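Local coordinates for protein halohydrin dehalogenase (Rhizobium radiobacter, PDB 4IY1) that probably catalyses reversible halide release from vicinal halohydrins to give epoxides, and opens epoxide rings with nucleophiles such as cyanide, at residues S17-S22 / P49-M54; A82-R87 / K140-Y145; A134-W139 / A148-S153. The protein carries 37 engineered substitutions. All blocks are in the same frame, centred on the assembly; numbering follows the deposited sequence.

Interaction 1. Residues S17-S22 / P49-M54. Engineered in segment 49-54: Ile52 (natural residue Lys).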
loop_
_atom_site.group_PDB
_atom_site.type_symbol
_atom_site.label_atom_id
_atom_site.label_comp_id
_atom_site.label_asym_id
_atom_site.label_seq_id
_atom_site.Cartn_x
_atom_site.Cartn_y
_atom_site.Cartn_z
ATOM N N SER B 17 19.298 16.979 -8.415
ATOM C CA SER B 17 18.393 17.029 -9.554
ATOM C C SER B 17 18.927 17.947 -10.629
ATOM O O SER B 17 18.969 17.578 -11.789
ATOM C CB SER B 17 17.002 17.500 -9.126
ATOM O OG SER B 17 16.415 16.548 -8.267
ATOM N N ALA B 18 19.218 19.187 -10.264
ATOM C CA ALA B 18 19.579 20.189 -11.284
ATOM C C ALA B 18 20.887 19.797 -11.969
ATOM O O ALA B 18 20.966 19.776 -13.200
ATOM C CB ALA B 18 19.692 21.594 -10.670
ATOM N N LEU B 19 21.895 19.432 -11.173
ATOM C CA LEU B 19 23.201 19.046 -11.731
ATOM C C LEU B 19 23.084 17.847 -12.659
ATOM O O LEU B 19 23.534 17.903 -13.803
ATOM C CB LEU B 19 24.211 18.745 -10.624
ATOM C CG LEU B 19 24.602 19.927 -9.742
ATOM C CD1 LEU B 19 25.503 19.498 -8.587
ATOM C CD2 LEU B 19 25.261 21.003 -10.573
ATOM N N ARG B 20 22.443 16.770 -12.194
ATOM C CA ARG B 20 22.259 15.593 -13.044
ATOM C C ARG B 20 21.387 15.874 -14.286
ATOM O O ARG B 20 21.665 15.388 -15.387
ATOM C CB ARG B 20 21.721 14.406 -12.236
ATOM C CG ARG B 20 21.806 13.082 -12.950
ATOM C CD ARG B 20 23.218 12.834 -13.484
ATOM N NE ARG B 20 23.326 11.644 -14.338
ATOM C CZ ARG B 20 23.181 11.650 -15.667
ATOM N NH1 ARG B 20 22.823 12.764 -16.307
ATOM N NH2 ARG B 20 23.379 10.535 -16.357
ATOM N N LEU B 21 20.441 16.790 -14.158
ATOM C CA LEU B 21 19.602 17.139 -15.314
ATOM C C LEU B 21 20.404 17.966 -16.321
ATOM O O LEU B 21 20.298 17.791 -17.537
ATOM C CB LEU B 21 18.368 17.919 -14.844
ATOM C CG LEU B 21 17.272 17.097 -14.125
ATOM C CD1 LEU B 21 16.207 18.017 -13.551
ATOM C CD2 LEU B 21 16.626 16.163 -15.129
ATOM N N SER B 22 21.204 18.886 -15.814
ATOM C CA SER B 22 22.041 19.668 -16.702
ATOM C C SER B 22 22.996 18.779 -17.532
ATOM O O SER B 22 23.060 18.888 -18.761
ATOM C CB SER B 22 22.812 20.705 -15.903
ATOM O OG SER B 22 23.434 21.601 -16.780
ATOM N N PRO B 49 27.657 27.911 -13.824
ATOM C CA PRO B 49 27.404 28.572 -15.101
ATOM C C PRO B 49 26.485 27.769 -16.007
ATOM O O PRO B 49 25.939 28.317 -16.958
ATOM C CB PRO B 49 28.809 28.695 -15.727
ATOM C CG PRO B 49 29.662 27.715 -14.993
ATOM C CD PRO B 49 29.091 27.630 -13.610
ATOM N N GLN B 50 26.349 26.473 -15.743
ATOM C CA GLN B 50 25.479 25.617 -16.554
ATOM C C GLN B 50 24.020 25.669 -16.101
ATOM O O GLN B 50 23.136 25.359 -16.875
ATOM C CB GLN B 50 25.957 24.168 -16.535
ATOM C CG GLN B 50 25.557 23.399 -15.281
ATOM C CD GLN B 50 26.557 23.551 -14.140
ATOM O OE1 GLN B 50 27.112 24.625 -13.926
ATOM N NE2 GLN B 50 26.740 22.487 -13.363
ATOM N N LEU B 51 23.788 26.028 -14.838
ATOM C CA LEU B 51 22.430 26.224 -14.310
ATOM C C LEU B 51 21.957 27.662 -14.516
ATOM O O LEU B 51 22.767 28.558 -14.709
ATOM C CB LEU B 51 22.399 25.898 -12.828
ATOM C CG LEU B 51 22.721 24.450 -12.481
ATOM C CD1 LEU B 51 22.651 24.252 -10.980
ATOM C CD2 LEU B 51 21.762 23.502 -13.200
ATOM N N ILE B 52 20.643 27.874 -14.485
ATOM C CA ILE B 52 20.072 29.194 -14.749
ATOM C C ILE B 52 19.147 29.659 -13.615
ATOM O O ILE B 52 17.928 29.476 -13.686
ATOM C CB ILE B 52 19.285 29.201 -16.062
ATOM C CG1 ILE B 52 20.179 28.843 -17.226
ATOM C CG2 ILE B 52 18.664 30.565 -16.311
ATOM C CD1 ILE B 52 19.514 29.082 -18.557
ATOM N N PRO B 53 19.724 30.252 -12.556
ATOM C CA PRO B 53 18.923 30.620 -11.382
ATOM C C PRO B 53 17.980 31.792 -11.683
ATOM O O PRO B 53 18.288 32.613 -12.546
ATOM C CB PRO B 53 19.982 31.031 -10.350
ATOM C CG PRO B 53 21.129 31.510 -11.171
ATOM C CD PRO B 53 21.110 30.735 -12.466
ATOM N N MET B 54 16.832 31.841 -11.007
ATOM C CA MET B 54 15.824 32.897 -11.243
ATOM C C MET B 54 15.501 33.632 -9.950
ATOM O O MET B 54 15.545 33.053 -8.858
ATOM C CB MET B 54 14.533 32.313 -11.814
ATOM C CG MET B 54 14.730 31.216 -12.835
ATOM S SD MET B 54 15.054 31.895 -14.476
ATOM C CE MET B 54 13.430 32.407 -14.981
#
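Helix 14-23 and the loop that leads into strand 52-53 come closest in backbone at Ser22 and Gln50, whose CA atoms are 6.9 Å apart. Both belong to the Rossmann-type fold of the short-chain dehydrogenase/reductase superfamily. The helix packs beside the parallel sheet, and strand 52-53 is the outermost strand on this side within the chain. The contact is made by side chains.

Leu51 gives the largest area. With CG anti to its own carbonyl carbon (chi1 -63°), both methyls end against the helix. Leu51 CD2 reaches Ala18 CB at 3.8 Å and Leu51 CD1 reaches the same methyl at 4.0 Å, so the fork of the leucine sits on the alanine. Leu51 CD2 also lies 4.0 Å from Ser22 CB. Val28 and Phe44 pack on Leu51 as well and tie it to strand 27-30 and helix 38-47. Leu19 meets Leu51 at about a right angle, by CD2 against CD1.

Gln50, exposed at the surface, lies over Leu19 and Ser22. Its chain bends at chi2 (-87°) and brings the amide nitrogen NE2 to 3.5 Å from Leu19 CD2. This is plain van der Waals contact. Backbone hydrogen bonds from Ile52, an engineered residue, to Val28 and Cys30 join this strand to strand 27-30. On the other flank of the helix, Arg20 forms a salt bridge with Glu219 of helix 214-225. At the end nearest the loop, Ser22 OG rests against the aliphatic part of the glutamine, 3.2 Å from Gln50 CG and 3.6 Å from Gln50 CB.

Interaction 2. Residues A82-R87 / K140-Y145. Engineered in segment 82-87: Ala82 (natural residue Phe), Pro83 (natural residue Ala), Val84 (natural residue Pro), Trp86 (natural residue Phe), Arg87 (natural residue Gln).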
loop_
_atom_site.group_PDB
_atom_site.type_symbol
_atom_site.label_atom_id
_atom_site.label_comp_id
_atom_site.label_asym_id
_atom_site.label_seq_id
_atom_site.Cartn_x
_atom_site.Cartn_y
_atom_site.Cartn_z
ATOM N N ALA B 82 9.913 21.949 4.123
ATOM C CA ALA B 82 9.378 22.715 5.224
ATOM C C ALA B 82 10.019 22.215 6.475
ATOM O O ALA B 82 10.412 21.042 6.548
ATOM C CB ALA B 82 7.868 22.561 5.307
ATOM N N PRO B 83 10.145 23.092 7.474
ATOM C CA PRO B 83 10.735 22.625 8.720
ATOM C C PRO B 83 9.835 21.580 9.361
ATOM O O PRO B 83 8.654 21.848 9.578
ATOM C CB PRO B 83 10.790 23.901 9.579
ATOM C CG PRO B 83 10.903 25.004 8.583
ATOM C CD PRO B 83 10.042 24.565 7.427
ATOM N N VAL B 84 10.373 20.382 9.585
ATOM C CA VAL B 84 9.841 19.473 10.599
ATOM C C VAL B 84 10.446 19.764 11.972
ATOM O O VAL B 84 11.672 19.747 12.142
ATOM C CB VAL B 84 10.122 17.996 10.259
ATOM C CG1 VAL B 84 11.573 17.790 9.827
ATOM C CG2 VAL B 84 9.804 17.121 11.458
ATOM N N GLU B 85 9.581 20.046 12.942
ATOM C CA GLU B 85 9.957 20.027 14.352
ATOM C C GLU B 85 8.945 19.195 15.129
ATOM O O GLU B 85 7.759 19.535 15.177
ATOM C CB GLU B 85 10.000 21.452 14.917
ATOM C CG GLU B 85 11.302 22.193 14.659
ATOM C CD GLU B 85 11.085 23.553 14.024
ATOM O OE1 GLU B 85 12.087 24.252 13.773
ATOM O OE2 GLU B 85 9.916 23.918 13.751
ATOM N N TRP B 86 9.418 18.107 15.731
ATOM C CA TRP B 86 8.541 17.130 16.382
ATOM C C TRP B 86 7.754 17.735 17.514
ATOM O O TRP B 86 8.274 18.555 18.269
ATOM C CB TRP B 86 9.362 15.954 16.895
ATOM C CG TRP B 86 10.444 15.505 15.936
ATOM C CD1 TRP B 86 11.573 16.221 15.526
ATOM C CD2 TRP B 86 10.553 14.205 15.261
ATOM N NE1 TRP B 86 12.342 15.471 14.661
ATOM C CE2 TRP B 86 11.784 14.259 14.455
ATOM C CE3 TRP B 86 9.779 13.048 15.236
ATOM C CZ2 TRP B 86 12.193 13.202 13.669
ATOM C CZ3 TRP B 86 10.214 11.981 14.446
ATOM C CH2 TRP B 86 11.404 12.051 13.699
ATOM N N ARG B 87 6.492 17.335 17.649
ATOM C CA ARG B 87 5.592 17.926 18.644
ATOM C C ARG B 87 4.316 17.101 18.735
ATOM O O ARG B 87 3.922 16.457 17.761
ATOM C CB ARG B 87 5.235 19.370 18.277
ATOM C CG ARG B 87 6.332 20.125 17.540
ATOM C CD ARG B 87 5.944 21.568 17.247
ATOM N NE ARG B 87 6.129 22.429 18.409
ATOM C CZ ARG B 87 5.154 22.792 19.238
ATOM N NH1 ARG B 87 3.902 22.397 19.021
ATOM N NH2 ARG B 87 5.434 23.553 20.290
ATOM N N LYS B 140 6.585 8.803 15.141
ATOM C CA LYS B 140 5.531 9.437 15.919
ATOM C C LYS B 140 5.823 10.908 16.207
ATOM O O LYS B 140 6.902 11.408 15.891
ATOM C CB LYS B 140 5.250 8.660 17.196
ATOM C CG LYS B 140 6.483 8.087 17.882
ATOM C CD LYS B 140 6.092 7.312 19.132
ATOM C CE LYS B 140 7.198 7.346 20.189
ATOM N NZ LYS B 140 6.603 7.344 21.573
ATOM N N GLU B 141 4.797 11.642 16.616
ATOM C CA GLU B 141 4.878 13.119 16.748
ATOM C C GLU B 141 5.349 13.906 15.525
ATOM O O GLU B 141 5.798 15.056 15.665
ATOM C CB GLU B 141 5.735 13.516 17.942
ATOM C CG GLU B 141 4.920 13.741 19.192
ATOM C CD GLU B 141 5.795 13.904 20.407
ATOM O OE1 GLU B 141 5.498 13.250 21.434
ATOM O OE2 GLU B 141 6.796 14.655 20.304
ATOM N N LEU B 142 5.257 13.274 14.350
ATOM C CA LEU B 142 5.650 13.860 13.071
ATOM C C LEU B 142 4.404 14.112 12.192
ATOM O O LEU B 142 4.487 14.141 10.970
ATOM C CB LEU B 142 6.591 12.884 12.354
ATOM C CG LEU B 142 7.484 13.428 11.242
ATOM C CD1 LEU B 142 8.297 14.592 11.773
ATOM C CD2 LEU B 142 8.390 12.350 10.660
ATOM N N SER B 143 3.267 14.348 12.822
ATOM C CA SER B 143 1.977 14.091 12.194
ATOM C C SER B 143 1.570 15.077 11.091
ATOM O O SER B 143 1.110 14.674 10.021
ATOM C CB SER B 143 0.877 13.987 13.255
ATOM O OG SER B 143 0.237 15.238 13.445
ATOM N N THR B 144 1.759 16.360 11.332
ATOM C CA THR B 144 1.483 17.352 10.303
ATOM C C THR B 144 2.340 17.101 9.064
ATOM O O THR B 144 1.849 17.162 7.932
ATOM C CB THR B 144 1.762 18.790 10.806
ATOM O OG1 THR B 144 3.098 18.865 11.298
ATOM C CG2 THR B 144 0.795 19.182 11.928
ATOM N N TYR B 145 3.627 16.830 9.276
ATOM C CA TYR B 145 4.546 16.585 8.181
ATOM C C TYR B 145 4.199 15.314 7.386
ATOM O O TYR B 145 4.230 15.315 6.164
ATOM C CB TYR B 145 5.977 16.467 8.717
ATOM C CG TYR B 145 7.009 16.344 7.614
ATOM C CD1 TYR B 145 7.518 15.118 7.251
ATOM C CD2 TYR B 145 7.503 17.469 6.978
ATOM C CE1 TYR B 145 8.526 15.008 6.295
ATOM C CE2 TYR B 145 8.482 17.377 6.006
ATOM C CZ TYR B 145 9.022 16.144 5.698
ATOM O OH TYR B 145 9.928 16.049 4.655
#
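Trp86 and Leu142 pack where the loop after strand 75-79 meets the start of helix 143-163 in the Rossmann-type fold; Leu142 holds the N-cap position. Five residues of 82-87, including Val84, Trp86 and Arg87, are engineered. The tight part is round the indole. Leu142 CD1 stands over one face, 4.1 Å from the centroid of the Trp86 six-membered ring and 10° off its normal, a CH-pi contact. At the ring edge, in plane, Lys140 O lies 3.4 Å from Trp86 CE3. Arg87 N donates to Glu141 O at 3.1 Å, nearly straight (169°). Val84 also packs on Leu142, but their modelled methyl spacing is doubtful.

The outer side is looser. The CB of Arg87 points away from 140-145, and its guanidinium makes a cation-pi contact with Tyr92. The Glu141 chain runs out along the Arg87 backbone, with CG 3.2 Å from Arg87 O, to a salt bridge with Arg248 of the third subunit. With an alanine here, that arginine would probably lose its carboxylate mate, and the Arg87 backbone the chain that covers it. At the inner end, Tyr145 CD2 lies 4.2 Å from Val84 CB.

Interaction 3. Residues A134-W139 / A148-S153. Engineered in segment 134-139: Ala134 (natural residue Thr), Ser135 (natural residue Pro). Engineered in segment 148-153: Ser153 (natural residue Cys).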
loop_
_atom_site.group_PDB
_atom_site.type_symbol
_atom_site.label_atom_id
_atom_site.label_comp_id
_atom_site.label_asym_id
_atom_site.label_seq_id
_atom_site.Cartn_x
_atom_site.Cartn_y
_atom_site.Cartn_z
ATOM N N ALA B 134 8.171 9.692 4.936
ATOM C CA ALA B 134 7.413 9.905 6.163
ATOM C C ALA B 134 5.899 9.641 5.995
ATOM O O ALA B 134 5.267 9.177 6.918
ATOM C CB ALA B 134 7.665 11.302 6.698
ATOM N N SER B 135 5.382 9.770 4.771
ATOM C CA SER B 135 3.984 9.359 4.457
ATOM C C SER B 135 3.648 7.941 4.943
ATOM O O SER B 135 4.268 6.969 4.522
ATOM C CB SER B 135 3.727 9.407 2.938
ATOM O OG SER B 135 4.185 10.610 2.368
ATOM N N PHE B 136 2.589 7.811 5.727
ATOM C CA PHE B 136 2.286 6.517 6.336
ATOM C C PHE B 136 3.539 5.832 6.884
ATOM O O PHE B 136 3.601 4.602 6.926
ATOM C CB PHE B 136 1.583 5.602 5.321
ATOM C CG PHE B 136 0.243 6.124 4.864
ATOM C CD1 PHE B 136 -0.924 5.810 5.569
ATOM C CD2 PHE B 136 0.144 6.921 3.728
ATOM C CE1 PHE B 136 -2.167 6.323 5.161
ATOM C CE2 PHE B 136 -1.093 7.430 3.306
ATOM C CZ PHE B 136 -2.249 7.106 4.009
ATOM N N GLY B 137 4.538 6.623 7.293
ATOM C CA GLY B 137 5.807 6.063 7.793
ATOM C C GLY B 137 5.736 5.653 9.259
ATOM O O GLY B 137 4.669 5.726 9.879
ATOM N N PRO B 138 6.888 5.278 9.850
ATOM C CA PRO B 138 6.900 4.667 11.177
ATOM C C PRO B 138 7.181 5.654 12.323
ATOM O O PRO B 138 7.304 5.214 13.475
ATOM C CB PRO B 138 8.052 3.676 11.070
ATOM C CG PRO B 138 9.041 4.402 10.193
ATOM C CD PRO B 138 8.203 5.153 9.178
ATOM N N TRP B 139 7.304 6.953 12.023
ATOM C CA TRP B 139 7.545 7.962 13.085
ATOM C C TRP B 139 6.345 8.316 13.921
ATOM O O TRP B 139 5.206 8.211 13.462
ATOM C CB TRP B 139 8.131 9.233 12.501
ATOM C CG TRP B 139 9.536 9.051 12.003
ATOM C CD1 TRP B 139 10.701 8.909 12.759
ATOM C CD2 TRP B 139 9.952 8.883 10.629
ATOM N NE1 TRP B 139 11.789 8.770 11.947
ATOM C CE2 TRP B 139 11.405 8.716 10.658
ATOM C CE3 TRP B 139 9.295 8.901 9.406
ATOM C CZ2 TRP B 139 12.142 8.554 9.510
ATOM C CZ3 TRP B 139 10.048 8.735 8.250
ATOM C CH2 TRP B 139 11.442 8.568 8.301
ATOM N N ALA B 148 0.851 15.891 5.257
ATOM C CA ALA B 148 1.043 16.764 4.089
ATOM C C ALA B 148 1.874 16.146 2.993
ATOM O O ALA B 148 1.569 16.290 1.779
ATOM C CB ALA B 148 1.621 18.121 4.509
ATOM N N ARG B 149 2.877 15.361 3.380
ATOM C CA ARG B 149 3.659 14.683 2.367
ATOM C C ARG B 149 2.814 13.602 1.669
ATOM O O ARG B 149 3.063 13.277 0.518
ATOM C CB ARG B 149 4.950 14.058 2.966
ATOM C CG ARG B 149 5.973 15.076 3.467
ATOM C CD ARG B 149 6.640 15.823 2.294
ATOM N NE ARG B 149 7.849 16.531 2.695
ATOM C CZ ARG B 149 8.641 17.209 1.863
ATOM N NH1 ARG B 149 8.236 17.462 0.631
ATOM N NH2 ARG B 149 9.815 17.695 2.291
ATOM N N ALA B 150 1.957 12.928 2.428
ATOM C CA ALA B 150 1.091 11.862 1.859
ATOM C C ALA B 150 0.069 12.509 0.892
ATOM O O ALA B 150 -0.201 11.988 -0.204
ATOM C CB ALA B 150 0.344 11.149 2.984
ATOM N N GLY B 151 -0.382 13.700 1.262
ATOM C CA GLY B 151 -1.186 14.554 0.369
ATOM C C GLY B 151 -0.503 14.786 -0.965
ATOM O O GLY B 151 -1.098 14.591 -2.029
ATOM N N ALA B 152 0.790 15.084 -0.925
ATOM C CA ALA B 152 1.515 15.435 -2.158
ATOM C C ALA B 152 1.813 14.234 -3.026
ATOM O O ALA B 152 1.705 14.304 -4.260
ATOM C CB ALA B 152 2.785 16.196 -1.833
ATOM N N SER B 153 2.130 13.100 -2.394
ATOM C CA SER B 153 2.290 11.848 -3.148
ATOM C C SER B 153 1.005 11.405 -3.840
ATOM O O SER B 153 1.060 10.870 -4.938
ATOM C CB SER B 153 2.819 10.717 -2.276
ATOM O OG SER B 153 4.045 11.063 -1.665
#
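Ser135 and Ala150 bury the most surface here, with Arg149 next. Ser135 is engineered and lies in a type II beta turn from Ala134 to Gly137. The turn brings it down on helix 143-163, with the CA atoms of Ser135 and Ala150 only 4.6 Å apart. Ser135 CB packs 3.8 Å from Ala150 CB. Ser135 OG, anti to its carbonyl carbon (chi1 -47°), sits 3.2 Å from Ala150 N, but the angle is too poor for a bond; it hydrogen-bonds to Ser132 O. Phe136 adds CE2 at 4.0 Å from Ala150 CB.

Arg149 offers only its base, with CB 3.6 Å from Ser135 OG. A bend at chi2 (-71°) takes the guanidinium away to Asp80 O and Tyr145 OH, a pairing consistent with the Ser-Tyr-Arg centre of halohydrin dehalogenases. One turn on, the engineered Ser153 grips Arg149 O from opposite faces of the carbonyl plane, by its N and by its OG (3.3 Å), which also bonds Thr131. The turn lies in the loop between strand 126-130 and helix 143-163. Helix 94-122 flanks Ala148 and Arg149, and Ala154 of the second subunit packs on Phe136 and Ala150.

Interaction 1 comes first along the chain and closes before the others open. It lies across the chain's centre from them, with its centre about 31 Å from that of interaction 2 and 28 Å from that of interaction 3. It joins helix 14-23 to one edge of the parallel sheet and touches no other subunit. Interactions 2 and 3 alternate along the chain, share helix 143-163 and have centres about 11 Å apart. They touch directly, Trp86 against Trp139 and Tyr145 against Ala134. Both also reach the second and third subunits. This side of the fold therefore carries both the Tyr145-Arg149 pair, consistent with the active centre of halohydrin dehalogenases, and contacts between subunits.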